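Local structure of GRMZM2G135359 pseudokinase (Zea mays, 6CPY) at residues F103-Y109 with M120-A125; I228-R232 with E258-P262. The protein is a receptor-like membrane pseudokinase whose kinase-fold domain, the part present here, may bind ATP, although any phosphotransfer activity is doubtful. All coordinates share one frame; numbering follows the deposited sequence.

Interaction 1: F103-Y109 with M120-A125; sequences FMNLLGY and MVFEYA
Glu123 OE1 takes the backbone N-H of Asn105 at 3.1 Å, from above its carboxylate plane, and also receives Lys187 in a salt bridge. The Asn105 and Glu123 side chains run side by side with amide and carboxylate planes 73° apart; ND2 bonds only weakly to both carboxylate oxygens and has His100 O as its stronger partner. Phe103 O lies close to OE1, and Lys187 NZ links these two acceptors. Glu123 N returns a backbone bond to Asn105 O at 3.0 Å. Farther along, Val121 O accepts Leu107 N at 2.7 Å and, weakly, Gly108 N, forming a classic beta bulge. Leu106 has CG anti to its N (chi1 -176°), which brings CD1 over one face of the Phe122 ring, 4.1 Å from its centroid. Phe122 probably occupies the kinase gatekeeper position, just before the hinge. Glu123 O, buried 3.5 Å from Met104 CG, has no polar partner in this apo model. The contact joins strands 106-112 and 117-123 as an antiparallel hairpin at one margin of the N-lobe sheet; Met120 packs on helix 82-96, Val121 and Phe122 on strand 66-72, and Met104 and Ala125 on Tyr179 of strand 178-180.

Interaction 2: I228-R232 with E258-P262; sequences ILTGR and ELIDP
Asp261 N gives its hydrogen to Leu229 O at 2.9 Å in a nearly straight bond (175°), lying in the carbonyl plane on a lone pair. The same oxygen receives a CA-H...O contact from Ile260, whose CD1 lies loosely against Leu229 CB. One residue on, the Thr230 methyl CG2 rests on Leu259 O at 3.4 Å and on Leu259 CD1 at 3.8 Å, the two side chains crossing obliquely. Asp261 CB sits against Thr230 O at 3.5 Å, and its OD2 lies 3.5 Å from Gly231 CA, where a side chain would clash; the positive phi of Gly231 (71°) also favours glycine. A water bridges the two segments: it donates to Thr230 O and to Leu259 O, and takes Arg232 NE in the guanidinium plane at 3.0 Å.

The second shell fixes these groups. Thr230 OG1, between N and carbonyl carbon (chi1 63°), accepts Arg232 N at 3.1 Å as an ST turn and bonds to Leu226 O one helical turn back. With an alanine here, Arg232 N and Leu226 O would probably lose their hydroxyl partner and the turn be freer to move, while Leu259 CD1 would lose a methyl neighbour. Arg147 from helix 144-164 pairs with Asp261 OD2 and also bonds Ile228 O, while Asp261 OD1 takes Ser263 N. Trp245 of helix 240-250 touches Thr230 and Leu259 and receives Arg232 in a cation-pi contact; Leu229 and Leu259 both reach Cys276 of helix 269-282.

The contact thus ties the end of helix 214-230, the F helix of the kinase C-lobe, to the end of helix 256-259. Carbonyls at both helix ends are satisfied by an amide or the shared water, and Arg147 would be expected to offset the negative Asp261 placed beside one of them.

From the N terminus, after helix 34-40, the chain builds strands 47-50, 54-60 and 66-72 and helix 82-96. Interaction 1 then closes a short hairpin loop, adding strands 106-112 and 117-123 to the N-lobe sheet. From about Glu123 the chain runs through the hinge into the helical C-lobe, where interaction 2 closes a longer loop that contains helix 240-250. The two contacts follow in series, neither nested nor crossed. Interactions 1 and 2 lie on opposite sides of the chain's centre, their centres about 31 Å apart and their nearest atoms about 14 Å apart. One joins sheet strands close to the cleft between the lobes; the other joins helix ends within the C-lobe.

Interaction 1: F103-Y109 with M120-A125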
loop_
_atom_site.group_PDB
_atom_site.type_symbol
_atom_site.label_atom_id
_atom_site.label_comp_id
_atom_site.label_asym_id
_atom_site.label_seq_id
_atom_site.Cartn_x
_atom_site.Cartn_y
_atom_site.Cartn_z
ATOM N N PHE A 103 1.317 -0.069 7.532
ATOM C CA PHE A 103 0.531 0.764 6.640
ATOM C C PHE A 103 1.209 2.144 6.552
ATOM O O PHE A 103 1.826 2.593 7.511
ATOM C CB PHE A 103 -0.910 0.914 7.159
ATOM C CG PHE A 103 -1.824 1.618 6.194
ATOM C CD1 PHE A 103 -2.131 1.044 4.973
ATOM C CD2 PHE A 103 -2.369 2.863 6.504
ATOM C CE1 PHE A 103 -2.948 1.680 4.064
ATOM C CE2 PHE A 103 -3.190 3.505 5.598
ATOM C CZ PHE A 103 -3.474 2.925 4.381
ATOM N N MET A 104 1.103 2.778 5.389
ATOM C CA MET A 104 1.552 4.155 5.206
ATOM C C MET A 104 0.452 5.075 5.759
ATOM O O MET A 104 -0.458 5.484 5.035
ATOM C CB MET A 104 1.834 4.416 3.730
ATOM C CG MET A 104 2.291 5.831 3.412
ATOM S SD MET A 104 3.095 5.937 1.787
ATOM C CE MET A 104 4.625 5.165 2.199
ATOM N N ASN A 105 0.551 5.360 7.057
ATOM C CA ASN A 105 -0.539 5.951 7.823
ATOM C C ASN A 105 -0.805 7.413 7.451
ATOM O O ASN A 105 0.118 8.174 7.120
ATOM C CB ASN A 105 -0.278 5.817 9.319
ATOM C CG ASN A 105 -0.218 4.366 9.766
ATOM O OD1 ASN A 105 -1.191 3.656 9.663
ATOM N ND2 ASN A 105 0.928 3.936 10.244
ATOM N N LEU A 106 -2.090 7.745 7.435
ATOM C CA LEU A 106 -2.560 9.112 7.264
ATOM C C LEU A 106 -2.267 9.942 8.512
ATOM O O LEU A 106 -2.726 9.601 9.622
ATOM C CB LEU A 106 -4.075 9.088 7.011
ATOM C CG LEU A 106 -4.722 10.439 6.707
ATOM C CD1 LEU A 106 -4.248 10.994 5.382
ATOM C CD2 LEU A 106 -6.234 10.262 6.711
ATOM N N LEU A 107 -1.479 11.007 8.342
ATOM C CA LEU A 107 -1.043 11.869 9.451
ATOM C C LEU A 107 -1.776 13.212 9.524
ATOM O O LEU A 107 -1.648 13.936 10.517
ATOM C CB LEU A 107 0.448 12.173 9.321
ATOM C CG LEU A 107 1.381 10.963 9.368
ATOM C CD1 LEU A 107 2.833 11.402 9.156
ATOM C CD2 LEU A 107 1.202 10.207 10.675
ATOM N N GLY A 108 -2.490 13.561 8.461
ATOM C CA GLY A 108 -3.221 14.819 8.413
ATOM C C GLY A 108 -3.847 15.066 7.064
ATOM O O GLY A 108 -3.725 14.256 6.146
ATOM N N TYR A 109 -4.543 16.189 6.933
ATOM C CA TYR A 109 -5.134 16.544 5.654
ATOM C C TYR A 109 -5.179 18.063 5.549
ATOM O O TYR A 109 -5.037 18.751 6.555
ATOM C CB TYR A 109 -6.524 15.936 5.504
ATOM C CG TYR A 109 -7.548 16.527 6.434
ATOM C CD1 TYR A 109 -7.732 16.013 7.704
ATOM C CD2 TYR A 109 -8.311 17.624 6.047
ATOM C CE1 TYR A 109 -8.658 16.569 8.575
ATOM C CE2 TYR A 109 -9.242 18.182 6.912
ATOM C CZ TYR A 109 -9.410 17.642 8.171
ATOM O OH TYR A 109 -10.334 18.175 9.043
ATOM N N MET A 120 -3.736 15.053 1.224
ATOM C CA MET A 120 -3.680 14.117 2.321
ATOM C C MET A 120 -2.215 13.921 2.638
ATOM O O MET A 120 -1.385 13.824 1.730
ATOM C CB MET A 120 -4.344 12.785 1.931
ATOM C CG MET A 120 -5.850 12.939 1.774
ATOM S SD MET A 120 -6.703 11.412 1.359
ATOM C CE MET A 120 -8.247 12.076 0.719
ATOM N N VAL A 121 -1.906 13.912 3.927
ATOM C CA VAL A 121 -0.538 13.880 4.408
ATOM C C VAL A 121 -0.253 12.493 4.985
ATOM O O VAL A 121 -0.911 12.058 5.927
ATOM C CB VAL A 121 -0.310 14.947 5.495
ATOM C CG1 VAL A 121 1.120 14.897 6.029
ATOM C CG2 VAL A 121 -0.668 16.323 4.971
ATOM N N PHE A 122 0.763 11.824 4.437
ATOM C CA PHE A 122 1.085 10.467 4.836
ATOM C C PHE A 122 2.488 10.356 5.392
ATOM O O PHE A 122 3.337 11.224 5.155
ATOM C CB PHE A 122 0.974 9.539 3.635
ATOM C CG PHE A 122 -0.421 9.370 3.131
ATOM C CD1 PHE A 122 -1.280 8.456 3.730
ATOM C CD2 PHE A 122 -0.872 10.101 2.049
ATOM C CE1 PHE A 122 -2.569 8.293 3.265
ATOM C CE2 PHE A 122 -2.153 9.940 1.581
ATOM C CZ PHE A 122 -3.004 9.036 2.185
ATOM N N GLU A 123 2.729 9.267 6.114
ATOM C CA GLU A 123 4.093 8.900 6.522
ATOM C C GLU A 123 4.989 8.787 5.298
ATOM O O GLU A 123 4.553 8.317 4.247
ATOM C CB GLU A 123 4.099 7.558 7.245
ATOM C CG GLU A 123 3.473 7.593 8.619
ATOM C CD GLU A 123 3.361 6.219 9.256
ATOM O OE1 GLU A 123 3.271 5.214 8.511
ATOM O OE2 GLU A 123 3.311 6.161 10.504
ATOM N N TYR A 124 6.251 9.209 5.436
ATOM C CA TYR A 124 7.234 9.117 4.345
ATOM C C TYR A 124 8.028 7.829 4.480
ATOM O O TYR A 124 8.492 7.524 5.567
ATOM C CB TYR A 124 8.233 10.272 4.431
ATOM C CG TYR A 124 9.383 10.191 3.450
ATOM C CD1 TYR A 124 9.158 10.294 2.086
ATOM C CD2 TYR A 124 10.701 10.057 3.889
ATOM C CE1 TYR A 124 10.201 10.222 1.178
ATOM C CE2 TYR A 124 11.755 10.020 2.983
ATOM C CZ TYR A 124 11.493 10.102 1.632
ATOM O OH TYR A 124 12.516 10.049 0.705
ATOM N N ALA A 125 8.207 7.114 3.375
ATOM C CA ALA A 125 9.030 5.891 3.348
ATOM C C ALA A 125 10.292 6.169 2.534
ATOM O O ALA A 125 10.202 6.396 1.338
ATOM C CB ALA A 125 8.249 4.756 2.725
#

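Interaction 2: I228-R232 with E258-P262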
loop_
_atom_site.group_PDB
_atom_site.type_symbol
_atom_site.label_atom_id
_atom_site.label_comp_id
_atom_site.label_asym_id
_atom_site.label_seq_id
_atom_site.Cartn_x
_atom_site.Cartn_y
_atom_site.Cartn_z
ATOM N N ILE A 228 7.831 -11.394 -5.162
ATOM C CA ILE A 228 8.917 -11.241 -4.198
ATOM C C ILE A 228 9.854 -12.456 -4.278
ATOM O O ILE A 228 11.076 -12.318 -4.229
ATOM C CB ILE A 228 8.355 -11.075 -2.766
ATOM C CG1 ILE A 228 7.675 -9.706 -2.605
ATOM C CG2 ILE A 228 9.444 -11.268 -1.739
ATOM C CD1 ILE A 228 6.758 -9.579 -1.404
ATOM N N LEU A 229 9.275 -13.643 -4.425
ATOM C CA LEU A 229 10.067 -14.871 -4.483
ATOM C C LEU A 229 10.847 -15.081 -5.784
ATOM O O LEU A 229 11.951 -15.624 -5.756
ATOM C CB LEU A 229 9.166 -16.072 -4.239
ATOM C CG LEU A 229 8.623 -16.219 -2.821
ATOM C CD1 LEU A 229 7.536 -17.284 -2.829
ATOM C CD2 LEU A 229 9.705 -16.578 -1.815
ATOM N N THR A 230 10.266 -14.681 -6.911
ATOM C CA THR A 230 10.823 -14.989 -8.234
ATOM C C THR A 230 11.497 -13.794 -8.898
ATOM O O THR A 230 12.305 -13.957 -9.815
ATOM C CB THR A 230 9.737 -15.491 -9.211
ATOM O OG1 THR A 230 8.767 -14.460 -9.436
ATOM C CG2 THR A 230 9.051 -16.702 -8.681
ATOM N N GLY A 231 11.139 -12.592 -8.463
ATOM C CA GLY A 231 11.526 -11.377 -9.149
ATOM C C GLY A 231 10.844 -11.145 -10.490
ATOM O O GLY A 231 11.293 -10.286 -11.243
ATOM N N ARG A 232 9.767 -11.879 -10.781
ATOM C CA ARG A 232 9.053 -11.788 -12.066
ATOM C C ARG A 232 7.623 -11.254 -11.911
ATOM O O ARG A 232 6.937 -11.553 -10.926
ATOM C CB ARG A 232 8.981 -13.161 -12.733
ATOM C CG ARG A 232 10.325 -13.768 -13.104
ATOM C CD ARG A 232 10.184 -15.269 -13.271
ATOM N NE ARG A 232 11.411 -15.930 -13.725
ATOM C CZ ARG A 232 11.762 -16.114 -15.000
ATOM N NH1 ARG A 232 10.994 -15.673 -15.995
ATOM N NH2 ARG A 232 12.900 -16.740 -15.283
ATOM N N GLU A 258 15.514 -22.777 -10.289
ATOM C CA GLU A 258 15.025 -22.105 -11.484
ATOM C C GLU A 258 13.928 -21.092 -11.136
ATOM O O GLU A 258 13.786 -20.077 -11.799
ATOM C CB GLU A 258 14.517 -23.129 -12.518
ATOM C CG GLU A 258 13.967 -22.478 -13.781
ATOM C CD GLU A 258 13.725 -23.437 -14.937
ATOM O OE1 GLU A 258 13.830 -24.674 -14.760
ATOM O OE2 GLU A 258 13.414 -22.929 -16.042
ATOM N N LEU A 259 13.153 -21.375 -10.102
ATOM C CA LEU A 259 12.031 -20.524 -9.721
ATOM C C LEU A 259 12.469 -19.273 -8.953
ATOM O O LEU A 259 12.036 -18.154 -9.246
ATOM C CB LEU A 259 11.045 -21.314 -8.865
ATOM C CG LEU A 259 9.807 -20.536 -8.400
ATOM C CD1 LEU A 259 8.832 -20.350 -9.542
ATOM C CD2 LEU A 259 9.123 -21.225 -7.241
ATOM N N ILE A 260 13.319 -19.476 -7.964
ATOM C CA ILE A 260 13.625 -18.420 -6.987
ATOM C C ILE A 260 14.589 -17.386 -7.588
ATOM O O ILE A 260 15.540 -17.738 -8.278
ATOM C CB ILE A 260 14.183 -19.035 -5.687
ATOM C CG1 ILE A 260 13.151 -19.983 -5.041
ATOM C CG2 ILE A 260 14.587 -17.945 -4.694
ATOM C CD1 ILE A 260 11.832 -19.336 -4.638
ATOM N N ASP A 261 14.318 -16.106 -7.327
ATOM C CA ASP A 261 15.123 -15.001 -7.826
ATOM C C ASP A 261 16.612 -15.199 -7.517
ATOM O O ASP A 261 16.987 -15.277 -6.359
ATOM C CB ASP A 261 14.627 -13.692 -7.181
ATOM C CG ASP A 261 15.206 -12.442 -7.829
ATOM O OD1 ASP A 261 16.197 -12.535 -8.590
ATOM O OD2 ASP A 261 14.654 -11.355 -7.541
ATOM N N PRO A 262 17.473 -15.253 -8.548
ATOM C CA PRO A 262 18.925 -15.349 -8.263
ATOM C C PRO A 262 19.505 -14.191 -7.436
ATOM O O PRO A 262 20.446 -14.395 -6.659
ATOM C CB PRO A 262 19.568 -15.389 -9.662
ATOM C CG PRO A 262 18.476 -15.780 -10.587
ATOM C CD PRO A 262 17.184 -15.298 -9.990
HETATM O O HOH W 1 12.865 -16.329 -11.095
#